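Local coordinates for extracellular matrix-binding protein ebh (Staphylococcus aureus subsp. aureus, PDB 4KJM), which probably acts as a staphylococcal adhesin that binds extracellular matrix, here as a fragment pairing a FIVAR domain with a GA module, at residues Q8-D13 with N63-A68; Q83-A88 with A105-A110. All blocks are in the same frame, centred on the assembly; numbering follows the deposited sequence.

Interaction 1. Residues Q8-D13 with N63-A68; sequences QTAIND and NNVNNA. With ZN (zinc ion), chain E.
In the helical bundle of the FIVAR domain, Ala-10 near the end of helix 2-11 meets Val-65 on helix 55-71. The two CA atoms lie 7.0 Å apart, a close spacing for neighbouring helices, and a methyl group is all that Ala-10 contributes to the gap. Its CB points at the other helix and touches Val-65 CG1 at 3.8 Å, methyl against methyl. Val-65 holds CG1 anti to its backbone N (chi1 179°), and this rotation sends that branch to Ala-10. The branched valine also packs on Ala-37 and Ala-41 of helix 28-44, so one small apolar side chain serves two neighbours in the core. At the margin, the amide of Asn-66 bends back toward the first helix and brings OD1 to 4.3 Å from Ala-10 CB, a loose contact suited to a polar side chain at the exposed edge. Ile-11 turns its end away from helix 55-71 to pack on Ala-41, Glu-42 and Leu-45.

Three residues on from Ala-10, Asp-13 binds a zinc ion. Its CG stands anti to the backbone N (chi1 -165°), and OD1 binds the zinc at 1.9 Å, with three waters and one further atom also in the coordination shell. The second oxygen, OD2, is 3.2 Å from the zinc and instead forms a salt bridge to Lys-69, one residue past 63-68; water 1, itself on the metal, donates a weak hydrogen bond to it. The carboxylate thus shares its charge between metal and lysine, which would probably keep it ionised. Backed by Ala-37 and Ala-41, the Ala-10 to Val-65 methyl contact joins three helices of the FIVAR domain, an up-down-up bundle in which segments 8-13 and 63-68 run roughly parallel and helix 28-44 packs against both.

Interaction 2. Residues Q83-A88 with A105-A110; sequences QAAITA and AQANGA
Between 83-88 and 105-110 the backbones come nearest at Ala-85 and Ala-107, whose CA atoms are 6.3 Å apart, with no hydrogen bond between the two segments. Both belong to the GA module, a small three-helix bundle, and helix 113-127 supplies the third member. Alanine suits so narrow a spacing: Ala-85 and Ala-107 point at one another and their CB atoms meet at 3.8 Å, and with only a methyl on each side the two backbones can lie this close.

Ile-86, one residue on, fills the flank of this alanine pair. Its CA–CB bond does not aim at the other helix, but CG1 lies anti to the carbonyl carbon (chi1 -66°) and the chain then bends again at CG1, bringing the terminal methyl back across the gap. CD1 reaches Ala-107 CB at 3.9 Å, so that one alanine methyl is touched by two apolar groups. The same CD1 passes 4.0 Å from Asn-108 OD1, the isoleucine and asparagine side chains crossing at about a right angle. This is van der Waals contact with the oxygen end of the amide, as fits a residue at the margin, and Asn-108 also packs on Gly-5 of the second subunit.

After Asn-108, Gly-109 N and Ala-110 N bond to Ala-105 O and Ala-107 O, and the buried Ala-110 methyl packs on Asn-115 and Ala-116 of helix 113-127. The carbonyl of Asn-108 accepts a hydrogen bond from Lys-82, a further tie between the two helices. Within 83-88, Gln-83 folds over one helical turn to its neighbour, and NE2 donates to Thr-87 OG1 at 2.9 Å. That bond is bent, with an angle of 138° at the hydrogen, and the hydroxyl oxygen is tilted out of the amide plane.

In the fold
Interactions 1 and 2 lie in different modules of one elongated chain, on opposite sides of its centre: their own centres are 33 Å apart and their nearest atoms about 21 Å, so they do not touch. In series along the chain, they are linked by the succession of helix 55-71 and helix 74-90, the first packed in the FIVAR bundle and the second in the GA module. The metals fall differently too: zinc is bound directly within segment 8-13, whereas the Ala-85 side chain is about 11 Å from a zinc ion. In the dimer the FIVAR domain of one copy meets the GA module of the other: Asn-12 packs on Gly-109 of the second subunit.

Interaction 1. Residues Q8-D13 with N63-A68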
# COMPACT_ATOMS: atom_id res chain seq x y z
N GLN A 8 -8.76 10.30 -9.02
CA GLN A 8 -9.60 10.06 -7.85
C GLN A 8 -9.21 8.80 -7.14
O GLN A 8 -9.18 8.76 -5.93
CB GLN A 8 -11.07 10.02 -8.32
CG GLN A 8 -11.55 11.39 -8.68
CD GLN A 8 -12.54 11.85 -7.67
OE1 GLN A 8 -13.73 12.12 -8.02
NE2 GLN A 8 -12.11 11.82 -6.40
N THR A 9 -8.96 7.73 -7.92
CA THR A 9 -8.50 6.46 -7.36
C THR A 9 -7.21 6.70 -6.45
O THR A 9 -7.15 6.33 -5.24
CB THR A 9 -8.35 5.41 -8.50
OG1 THR A 9 -9.63 5.15 -9.11
CG2 THR A 9 -7.81 4.12 -7.99
N ALA A 10 -6.25 7.49 -6.96
CA ALA A 10 -5.14 7.93 -6.08
C ALA A 10 -5.50 8.87 -4.88
O ALA A 10 -5.00 8.67 -3.76
CB ALA A 10 -4.06 8.52 -6.99
N ILE A 11 -6.32 9.90 -5.00
CA ILE A 11 -6.49 10.78 -3.84
C ILE A 11 -7.29 10.06 -2.70
O ILE A 11 -7.07 10.28 -1.53
CB ILE A 11 -6.98 12.24 -4.13
CG1 ILE A 11 -8.45 12.38 -4.08
CG2 ILE A 11 -6.49 12.79 -5.44
CD1 ILE A 11 -8.94 12.96 -2.78
N ASN A 12 -8.22 9.20 -3.08
CA ASN A 12 -9.11 8.54 -2.14
C ASN A 12 -8.36 7.46 -1.33
O ASN A 12 -8.87 6.89 -0.39
CB ASN A 12 -10.28 7.90 -2.89
CG ASN A 12 -11.34 8.89 -3.31
OD1 ASN A 12 -11.39 10.02 -2.84
ND2 ASN A 12 -12.22 8.45 -4.19
N ASP A 13 -7.12 7.21 -1.71
CA ASP A 13 -6.31 6.27 -0.98
C ASP A 13 -5.38 6.89 0.06
O ASP A 13 -4.66 6.22 0.76
CB ASP A 13 -5.49 5.45 -1.92
CG ASP A 13 -4.91 4.28 -1.26
OD1 ASP A 13 -5.63 3.73 -0.45
OD2 ASP A 13 -3.78 3.94 -1.55
N ASN A 63 0.65 11.42 -12.15
CA ASN A 63 1.99 10.98 -12.18
C ASN A 63 2.70 11.39 -10.91
O ASN A 63 3.39 10.60 -10.32
CB ASN A 63 2.66 11.67 -13.37
CG ASN A 63 4.02 11.13 -13.68
OD1 ASN A 63 4.21 9.91 -13.75
ND2 ASN A 63 4.96 12.03 -14.01
N ASN A 64 2.49 12.61 -10.46
CA ASN A 64 3.16 13.12 -9.27
C ASN A 64 2.73 12.40 -8.01
O ASN A 64 3.53 12.09 -7.16
CB ASN A 64 2.92 14.62 -9.12
CG ASN A 64 3.69 15.42 -10.18
OD1 ASN A 64 4.57 14.89 -10.82
ND2 ASN A 64 3.35 16.69 -10.33
N VAL A 65 1.46 12.06 -7.91
CA VAL A 65 1.02 11.23 -6.80
C VAL A 65 1.62 9.82 -6.89
O VAL A 65 2.10 9.32 -5.89
CB VAL A 65 -0.54 11.04 -6.74
CG1 VAL A 65 -0.91 10.13 -5.56
CG2 VAL A 65 -1.22 12.38 -6.53
N ASN A 66 1.56 9.17 -8.06
CA ASN A 66 2.04 7.80 -8.14
C ASN A 66 3.54 7.72 -7.82
O ASN A 66 3.98 6.86 -7.09
CB ASN A 66 1.72 7.19 -9.51
CG ASN A 66 0.20 6.94 -9.69
OD1 ASN A 66 -0.52 6.84 -8.76
ND2 ASN A 66 -0.24 6.86 -10.88
N ASN A 67 4.32 8.65 -8.39
CA ASN A 67 5.75 8.71 -8.17
C ASN A 67 6.05 8.99 -6.71
O ASN A 67 6.95 8.34 -6.12
CB ASN A 67 6.36 9.80 -9.08
CG ASN A 67 6.40 9.35 -10.52
OD1 ASN A 67 6.31 8.16 -10.79
ND2 ASN A 67 6.56 10.28 -11.45
N ALA A 68 5.30 9.90 -6.08
CA ALA A 68 5.57 10.19 -4.65
C ALA A 68 5.24 9.00 -3.80
O ALA A 68 5.94 8.68 -2.81
CB ALA A 68 4.83 11.41 -4.15
ZN ZN E . -5.43 2.00 0.34
O HOH W 1 -3.64 1.94 0.55
O HOH W 2 -7.52 1.40 1.32
O HOH W 3 -4.20 1.66 1.91

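Interaction 2. Residues Q83-A88 with A105-A110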
# COMPACT_ATOMS: atom_id res chain seq x y z
N GLN A 83 18.65 -4.36 10.68
CA GLN A 83 19.98 -4.88 10.38
C GLN A 83 21.04 -4.12 11.16
O GLN A 83 21.97 -4.71 11.68
CB GLN A 83 20.30 -4.81 8.89
CG GLN A 83 21.71 -5.35 8.57
CD GLN A 83 21.94 -6.81 9.04
OE1 GLN A 83 21.49 -7.76 8.38
NE2 GLN A 83 22.63 -6.98 10.18
N ALA A 84 20.88 -2.81 11.28
CA ALA A 84 21.79 -2.03 12.11
C ALA A 84 21.77 -2.49 13.57
O ALA A 84 22.83 -2.53 14.25
CB ALA A 84 21.52 -0.54 11.99
N ALA A 85 20.59 -2.76 14.13
CA ALA A 85 20.47 -3.23 15.51
C ALA A 85 21.15 -4.58 15.66
O ALA A 85 21.89 -4.83 16.62
CB ALA A 85 18.99 -3.31 15.93
N ILE A 86 20.91 -5.45 14.69
CA ILE A 86 21.48 -6.84 14.72
C ILE A 86 23.00 -6.80 14.70
O ILE A 86 23.70 -7.50 15.45
CB ILE A 86 20.97 -7.64 13.51
CG1 ILE A 86 19.45 -7.87 13.64
CG2 ILE A 86 21.73 -8.96 13.36
CD1 ILE A 86 19.02 -8.68 14.82
N THR A 87 23.52 -5.99 13.79
CA THR A 87 24.94 -5.81 13.66
C THR A 87 25.51 -5.33 14.98
O THR A 87 26.52 -5.86 15.46
CB THR A 87 25.27 -4.82 12.54
OG1 THR A 87 24.84 -5.40 11.31
CG2 THR A 87 26.75 -4.56 12.45
N ALA A 88 24.89 -4.31 15.58
CA ALA A 88 25.36 -3.85 16.91
C ALA A 88 25.34 -4.96 17.98
O ALA A 88 26.26 -5.11 18.84
CB ALA A 88 24.56 -2.66 17.36
N ALA A 105 15.64 -10.97 18.89
CA ALA A 105 14.23 -11.16 18.80
C ALA A 105 13.45 -9.82 18.82
O ALA A 105 12.54 -9.61 18.04
CB ALA A 105 13.77 -12.07 19.91
N GLN A 106 13.84 -8.90 19.70
CA GLN A 106 13.25 -7.56 19.73
C GLN A 106 13.48 -6.79 18.44
O GLN A 106 12.54 -6.23 17.92
CB GLN A 106 13.80 -6.74 20.89
CG GLN A 106 13.41 -7.32 22.23
CD GLN A 106 14.09 -6.55 23.37
OE1 GLN A 106 14.27 -5.36 23.25
NE2 GLN A 106 14.43 -7.20 24.43
N ALA A 107 14.71 -6.82 17.89
CA ALA A 107 15.00 -6.10 16.66
C ALA A 107 14.20 -6.70 15.51
O ALA A 107 13.59 -6.00 14.76
CB ALA A 107 16.49 -6.16 16.37
N ASN A 108 14.20 -8.01 15.38
CA ASN A 108 13.52 -8.63 14.25
C ASN A 108 12.01 -8.45 14.24
O ASN A 108 11.38 -8.53 13.16
CB ASN A 108 13.88 -10.09 14.20
CG ASN A 108 15.25 -10.29 13.58
OD1 ASN A 108 15.70 -9.50 12.78
ND2 ASN A 108 15.85 -11.39 13.91
N GLY A 109 11.47 -8.31 15.44
CA GLY A 109 10.06 -8.08 15.68
C GLY A 109 9.64 -6.64 15.66
O GLY A 109 8.45 -6.38 15.75
N ALA A 110 10.60 -5.71 15.46
CA ALA A 110 10.29 -4.26 15.55
C ALA A 110 9.29 -3.94 14.46
O ALA A 110 9.46 -4.33 13.28
CB ALA A 110 11.54 -3.42 15.35